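Local coordinates for flagellar hook-associated protein 2 (Helicobacter pylori, PDB 6IWY) that caps the tip of the growing flagellar filament, promoting polymerization of flagellin there and keeping exported subunits from leaking away unassembled, at residues A[156-161]-A[224-229]; A[228-233]-A[245-250]; A[257-262]-A[337-342]. All coordinates share one frame; numbering follows the deposited sequence.

In the fold
Following the chain from the N terminus, contact 1 comes first: it closes a loop of 62 residues by bringing 224-229 back to the end of strand 154-158. Contact 2 starts on that returning segment, sharing G228 and N229 with it, and closes a short loop of 11 residues through helix 237-240. The two meet at the sheet formed in part by strands 154-158 and 230-233, where N156 N lies 2.7 Å from E231 O. Contact 3 follows both in series and joins two surface loops across 74 residues, its centre about 34 Å from that of contact 1. All three lie in the central piece of the cap protein held in this chain.

Contact 1. Residues A[156-161]-A[224-229]; sequences NLKGAD and DRRGGN
The guanidinium of R226 takes hold of the backbone carbonyl of K158, with NH1 and NH2 both 2.8 Å from K158 O. That end-on, two-to-one grip joins the last residue of strand 154-158 to the type I beta turn D224-G227, which begins the connection between strands 219-224 and 230-233. The oxygen lies in the guanidinium plane, but both nitrogens reach it from the same face of the carbonyl, above its plane; NH2 is farther out, at 60°, than NH1.

The donor is itself positioned from behind. R226 NH1 forms a salt bridge to D224 OD2, 2.9 Å away on the syn side of the carboxylate though well out of its plane, so NH1 spans the strand carbonyl and an acid of its own turn. This pairing probably steadies the arginine charge and limits rotation of the guanidinium. The same oxygen, D224 OD2, also accepts a weak hydrogen bond from G228 N, while G227 N to D224 O closes the turn.

The lysine side chain forms the next layer. K158 CG stands anti to the backbone N (chi1 -166°), and the chain bends at its outer torsions, bringing CE over the centre of one guanidinium face. K158 NZ goes on to a salt bridge with E350. Farther along, L157 packs on F200 and I209, and K158 CB lies 4.4 Å from G228 CA, where the two segments draw close. One residue back along the strand, L157 CA lies 3.8 Å from N229 O.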
# COMPACT_ATOMS: atom_id res chain seq x y z
N ASN A 156 14.23 5.80 7.03
CA ASN A 156 14.92 4.94 6.08
C ASN A 156 13.97 4.49 4.99
O ASN A 156 13.03 3.73 5.24
CB ASN A 156 15.45 3.72 6.77
CG ASN A 156 16.90 3.58 6.59
OD1 ASN A 156 17.69 4.22 7.32
ND2 ASN A 156 17.31 2.76 5.63
N LEU A 157 14.23 4.98 3.77
CA LEU A 157 13.42 4.72 2.60
C LEU A 157 14.33 4.29 1.48
O LEU A 157 15.54 4.58 1.51
CB LEU A 157 12.71 5.98 2.18
CG LEU A 157 11.63 6.49 3.12
CD1 LEU A 157 11.55 8.03 3.11
CD2 LEU A 157 10.33 5.90 2.68
N LYS A 158 13.72 3.64 0.48
CA LYS A 158 14.40 3.27 -0.74
C LYS A 158 14.49 4.47 -1.67
O LYS A 158 13.50 5.11 -1.93
CB LYS A 158 13.65 2.14 -1.46
CG LYS A 158 14.48 1.50 -2.53
CD LYS A 158 13.80 0.29 -3.14
CE LYS A 158 12.73 0.65 -4.18
NZ LYS A 158 12.74 -0.36 -5.28
N GLY A 159 15.68 4.78 -2.16
CA GLY A 159 15.89 5.96 -2.99
C GLY A 159 15.75 5.75 -4.50
O GLY A 159 15.60 4.65 -4.99
N ALA A 160 15.83 6.85 -5.21
CA ALA A 160 15.84 6.86 -6.67
C ALA A 160 16.85 5.87 -7.29
O ALA A 160 16.63 5.38 -8.39
CB ALA A 160 16.12 8.26 -7.14
N ASP A 161 17.92 5.56 -6.57
CA ASP A 161 18.97 4.66 -7.04
C ASP A 161 18.74 3.18 -6.68
O ASP A 161 19.61 2.35 -6.96
CB ASP A 161 20.32 5.10 -6.46
CG ASP A 161 20.39 4.96 -4.93
OD1 ASP A 161 19.36 4.64 -4.30
OD2 ASP A 161 21.47 5.18 -4.35
N ASP A 224 4.85 4.55 0.47
CA ASP A 224 5.69 4.41 -0.71
C ASP A 224 4.99 3.49 -1.72
O ASP A 224 4.86 2.30 -1.47
CB ASP A 224 7.04 3.82 -0.32
CG ASP A 224 7.99 3.69 -1.52
OD1 ASP A 224 7.75 4.30 -2.61
OD2 ASP A 224 9.02 2.97 -1.37
N ARG A 225 4.54 4.05 -2.83
CA ARG A 225 3.82 3.28 -3.81
C ARG A 225 4.71 2.28 -4.49
O ARG A 225 4.19 1.29 -5.01
CB ARG A 225 3.23 4.15 -4.88
CG ARG A 225 2.23 5.19 -4.47
CD ARG A 225 1.86 6.11 -5.72
NE ARG A 225 1.24 7.35 -5.23
CZ ARG A 225 -0.07 7.53 -5.02
NH1 ARG A 225 -0.96 6.56 -5.31
NH2 ARG A 225 -0.51 8.69 -4.52
N ARG A 226 6.02 2.49 -4.52
CA ARG A 226 6.89 1.46 -5.13
C ARG A 226 7.05 0.23 -4.24
O ARG A 226 7.52 -0.81 -4.70
CB ARG A 226 8.28 1.95 -5.54
CG ARG A 226 8.40 3.36 -6.09
CD ARG A 226 8.97 4.20 -4.95
NE ARG A 226 10.38 4.44 -5.16
CZ ARG A 226 11.29 4.56 -4.20
NH1 ARG A 226 11.00 4.42 -2.92
NH2 ARG A 226 12.55 4.78 -4.58
N GLY A 227 6.64 0.33 -2.98
CA GLY A 227 6.66 -0.80 -2.09
C GLY A 227 7.94 -1.03 -1.31
O GLY A 227 8.02 -1.99 -0.60
N GLY A 228 8.92 -0.15 -1.39
CA GLY A 228 10.18 -0.39 -0.70
C GLY A 228 10.06 -0.37 0.82
O GLY A 228 9.15 0.21 1.37
N ASN A 229 11.02 -1.00 1.49
CA ASN A 229 11.16 -0.92 2.92
C ASN A 229 11.04 0.50 3.42
O ASN A 229 11.55 1.42 2.78
CB ASN A 229 12.50 -1.48 3.32
CG ASN A 229 12.60 -2.97 3.12
OD1 ASN A 229 11.65 -3.62 2.70
ND2 ASN A 229 13.75 -3.53 3.41

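Contact 2. Residues A[228-233]-A[245-250]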
# COMPACT_ATOMS: atom_id res chain seq x y z
N GLY A 228 8.92 -0.15 -1.39
CA GLY A 228 10.18 -0.39 -0.70
C GLY A 228 10.06 -0.37 0.82
O GLY A 228 9.15 0.21 1.37
N ASN A 229 11.02 -1.00 1.49
CA ASN A 229 11.16 -0.92 2.92
C ASN A 229 11.04 0.50 3.42
O ASN A 229 11.55 1.42 2.78
CB ASN A 229 12.50 -1.48 3.32
CG ASN A 229 12.60 -2.97 3.12
OD1 ASN A 229 11.65 -3.62 2.70
ND2 ASN A 229 13.75 -3.53 3.41
N ILE A 230 10.30 0.68 4.51
CA ILE A 230 10.26 1.91 5.27
C ILE A 230 10.62 1.61 6.75
O ILE A 230 10.11 0.63 7.32
CB ILE A 230 8.86 2.54 5.27
CG1 ILE A 230 8.36 2.81 3.86
CG2 ILE A 230 8.87 3.88 6.07
CD1 ILE A 230 6.87 3.20 3.87
N GLU A 231 11.50 2.44 7.33
CA GLU A 231 11.88 2.37 8.74
C GLU A 231 11.94 3.75 9.36
O GLU A 231 12.42 4.69 8.74
CB GLU A 231 13.25 1.74 8.93
CG GLU A 231 13.43 0.42 8.21
CD GLU A 231 14.81 -0.26 8.46
OE1 GLU A 231 14.97 -1.45 8.05
OE2 GLU A 231 15.73 0.40 9.04
N VAL A 232 11.45 3.86 10.59
CA VAL A 232 11.60 5.05 11.38
C VAL A 232 12.50 4.65 12.52
O VAL A 232 12.12 3.88 13.38
CB VAL A 232 10.25 5.52 11.93
CG1 VAL A 232 10.40 6.80 12.79
CG2 VAL A 232 9.27 5.70 10.77
N LYS A 233 13.72 5.18 12.51
CA LYS A 233 14.75 4.78 13.44
C LYS A 233 15.16 5.93 14.32
O LYS A 233 14.92 7.08 14.02
CB LYS A 233 15.97 4.31 12.65
CG LYS A 233 15.85 2.89 12.14
CD LYS A 233 16.56 2.69 10.79
CE LYS A 233 18.02 3.20 10.74
NZ LYS A 233 18.94 2.45 11.67
N THR A 245 7.90 0.31 13.84
CA THR A 245 8.90 1.19 13.24
C THR A 245 9.49 0.72 11.92
O THR A 245 10.31 1.43 11.34
CB THR A 245 10.08 1.42 14.18
OG1 THR A 245 10.48 0.17 14.73
CG2 THR A 245 9.71 2.41 15.29
N THR A 246 9.12 -0.47 11.46
CA THR A 246 9.55 -0.98 10.16
C THR A 246 8.44 -1.75 9.46
O THR A 246 7.63 -2.38 10.10
CB THR A 246 10.77 -1.92 10.27
OG1 THR A 246 10.39 -3.12 10.92
CG2 THR A 246 11.89 -1.28 11.04
N THR A 247 8.44 -1.68 8.13
CA THR A 247 7.46 -2.40 7.33
C THR A 247 7.97 -3.79 7.09
O THR A 247 9.18 -4.00 6.96
CB THR A 247 7.23 -1.74 5.97
OG1 THR A 247 8.48 -1.66 5.26
CG2 THR A 247 6.63 -0.35 6.14
N GLN A 248 7.02 -4.73 7.01
CA GLN A 248 7.29 -6.17 6.80
C GLN A 248 7.63 -6.45 5.34
O GLN A 248 6.75 -6.43 4.47
CB GLN A 248 6.09 -7.03 7.22
N GLU A 249 8.92 -6.71 5.10
CA GLU A 249 9.34 -7.23 3.82
C GLU A 249 8.58 -8.52 3.61
O GLU A 249 8.78 -9.48 4.35
CB GLU A 249 10.83 -7.57 3.86
CG GLU A 249 11.75 -6.50 3.32
CD GLU A 249 12.94 -7.13 2.59
OE1 GLU A 249 13.79 -7.75 3.28
OE2 GLU A 249 12.98 -7.03 1.34
N SER A 250 7.68 -8.53 2.64
CA SER A 250 6.88 -9.72 2.38
C SER A 250 7.60 -10.65 1.41
O SER A 250 8.18 -10.21 0.42
CB SER A 250 5.50 -9.35 1.85
OG SER A 250 4.76 -10.54 1.57
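T247 and I230 are joined through both backbone and side chain. From T247 CB, about 4.0 Å from I230 O, the side chain forks. OG1 sits between the backbone N and the carbonyl carbon (chi1 57°), which brings it to I230 N for a hydrogen bond of 3.1 Å that is almost straight at 174°. The other branch, CG2, turns to the isoleucine side chain and meets I230 CB at 3.8 Å.

The main chains continue the pairing. T247 N donates to I230 O at 3.0 Å and V232 N to T245 O at 2.8 Å, enclosing E231 and T246 as a non-hydrogen-bonded antiparallel pair. Their CA atoms approach to 4.3 Å, and the side chains run alongside each other, with E231 CG against T246 CG2 at 3.6 Å. It is a single beta bridge, and 245-250 forms no regular strand.

Within its sheet, strand 230-233 is outermost: one border pairs with strand 154-158, and the irregular segment 245-250 lines the other. I230, V232 and T247 pack on L131 of strand 129-132, while V232 and T245 also touch A237 of helix 237-240.

Contact 3. Residues A[257-262]-A[337-342]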
# COMPACT_ATOMS: atom_id res chain seq x y z
N ARG A 257 1.88 -26.07 -1.22
CA ARG A 257 1.73 -27.28 -0.46
C ARG A 257 3.05 -27.54 0.26
O ARG A 257 4.09 -27.12 -0.21
CB ARG A 257 1.46 -28.43 -1.41
CG ARG A 257 0.16 -28.34 -2.24
CD ARG A 257 -1.11 -28.41 -1.37
NE ARG A 257 -2.07 -29.38 -1.91
CZ ARG A 257 -2.60 -30.40 -1.23
NH1 ARG A 257 -2.33 -30.63 0.05
NH2 ARG A 257 -3.42 -31.20 -1.86
N THR A 258 2.99 -28.26 1.37
CA THR A 258 4.20 -28.77 2.04
C THR A 258 4.94 -29.59 1.01
O THR A 258 4.34 -30.06 0.09
CB THR A 258 3.83 -29.59 3.29
OG1 THR A 258 2.65 -30.38 3.04
CG2 THR A 258 3.52 -28.66 4.43
N ILE A 259 6.26 -29.70 1.11
CA ILE A 259 7.01 -30.43 0.06
C ILE A 259 6.63 -31.85 0.27
O ILE A 259 6.37 -32.25 1.39
CB ILE A 259 8.54 -30.24 0.15
CG1 ILE A 259 8.93 -28.85 -0.34
CG2 ILE A 259 9.28 -31.25 -0.72
CD1 ILE A 259 10.39 -28.58 -0.22
N LYS A 260 6.57 -32.63 -0.80
CA LYS A 260 6.04 -33.99 -0.65
C LYS A 260 7.06 -34.85 0.12
O LYS A 260 8.27 -34.65 0.00
CB LYS A 260 5.65 -34.62 -2.00
CG LYS A 260 4.59 -35.70 -1.88
CD LYS A 260 4.24 -36.34 -3.24
CE LYS A 260 3.40 -37.60 -3.09
NZ LYS A 260 3.19 -38.24 -4.42
N GLU A 261 6.53 -35.76 0.94
CA GLU A 261 7.34 -36.72 1.70
C GLU A 261 7.83 -37.86 0.80
O GLU A 261 7.06 -38.39 -0.02
CB GLU A 261 6.51 -37.33 2.83
N GLY A 262 9.10 -38.25 0.97
CA GLY A 262 9.68 -39.41 0.27
C GLY A 262 10.53 -39.04 -0.93
O GLY A 262 10.84 -37.89 -1.12
N LYS A 337 5.27 -29.84 -9.19
CA LYS A 337 4.00 -29.83 -8.46
C LYS A 337 4.16 -30.45 -7.06
O LYS A 337 3.46 -30.04 -6.13
CB LYS A 337 2.92 -30.56 -9.22
CG LYS A 337 3.09 -32.02 -9.32
CD LYS A 337 1.84 -32.62 -9.86
CE LYS A 337 1.94 -34.11 -9.89
NZ LYS A 337 3.03 -34.42 -10.80
N ASP A 338 5.08 -31.39 -6.91
CA ASP A 338 5.38 -31.98 -5.62
C ASP A 338 6.13 -31.01 -4.70
O ASP A 338 6.18 -31.22 -3.48
CB ASP A 338 6.16 -33.28 -5.80
CG ASP A 338 5.29 -34.41 -6.40
OD1 ASP A 338 4.06 -34.49 -6.12
OD2 ASP A 338 5.84 -35.24 -7.16
N LEU A 339 6.71 -29.95 -5.26
CA LEU A 339 7.27 -28.90 -4.43
C LEU A 339 6.27 -27.77 -4.33
O LEU A 339 6.60 -26.68 -3.83
CB LEU A 339 8.59 -28.39 -4.98
CG LEU A 339 9.73 -29.39 -5.22
CD1 LEU A 339 10.87 -28.72 -6.01
CD2 LEU A 339 10.27 -29.94 -3.95
N GLY A 340 5.04 -28.02 -4.78
CA GLY A 340 4.01 -26.99 -4.77
C GLY A 340 4.39 -25.77 -5.60
O GLY A 340 3.99 -24.66 -5.29
N LEU A 341 5.15 -26.00 -6.67
CA LEU A 341 5.59 -24.96 -7.58
C LEU A 341 5.09 -25.20 -9.03
O LEU A 341 4.77 -26.31 -9.42
CB LEU A 341 7.12 -24.85 -7.55
CG LEU A 341 7.78 -24.62 -6.16
CD1 LEU A 341 9.34 -24.46 -6.20
CD2 LEU A 341 7.13 -23.41 -5.51
N ASN A 342 5.00 -24.11 -9.78
CA ASN A 342 4.72 -24.07 -11.21
C ASN A 342 5.90 -23.60 -11.96
O ASN A 342 6.50 -22.64 -11.57
CB ASN A 342 3.68 -23.01 -11.49
CG ASN A 342 2.32 -23.43 -11.11
OD1 ASN A 342 1.97 -24.61 -11.24
ND2 ASN A 342 1.53 -22.49 -10.65
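R257 meets G340 first, its backbone N 4.2 Å from G340 CA, while the far end of its side chain leads away. G340 has a positive phi of 60°, and its N bonds back to K337 O, folding 337-340 into a compact turn. T258 points away from that turn and packs on K313.

I259 makes the apolar contact. Its CG2 branch, anti to the backbone N, rests on L339 CD2 at 3.6 Å, and CG1 and CD1 stay near the same methyl, so the two aliphatic side chains lie side by side and point the same way. Both also pack on L264 and on I294 of helix 292-299.

K260 supplies the hydrogen bond that joins the segments: its N donates to D338 O at 3.1 Å, nearly along the C=O axis. Its extended side chain crosses the aspartate obliquely, with CD 3.4 Å from D338 OD1. K260 NZ stops 4.2 Å from D338 OD1, beyond a salt bridge, though the opposite charges probably attract.

Two surface loops are thus joined over a small apolar layer, in an alpha+beta region where helices accompany an antiparallel sheet that includes strands 268-270, 322-327 and 344-347, and which overlaps the flagellin hook IN motif.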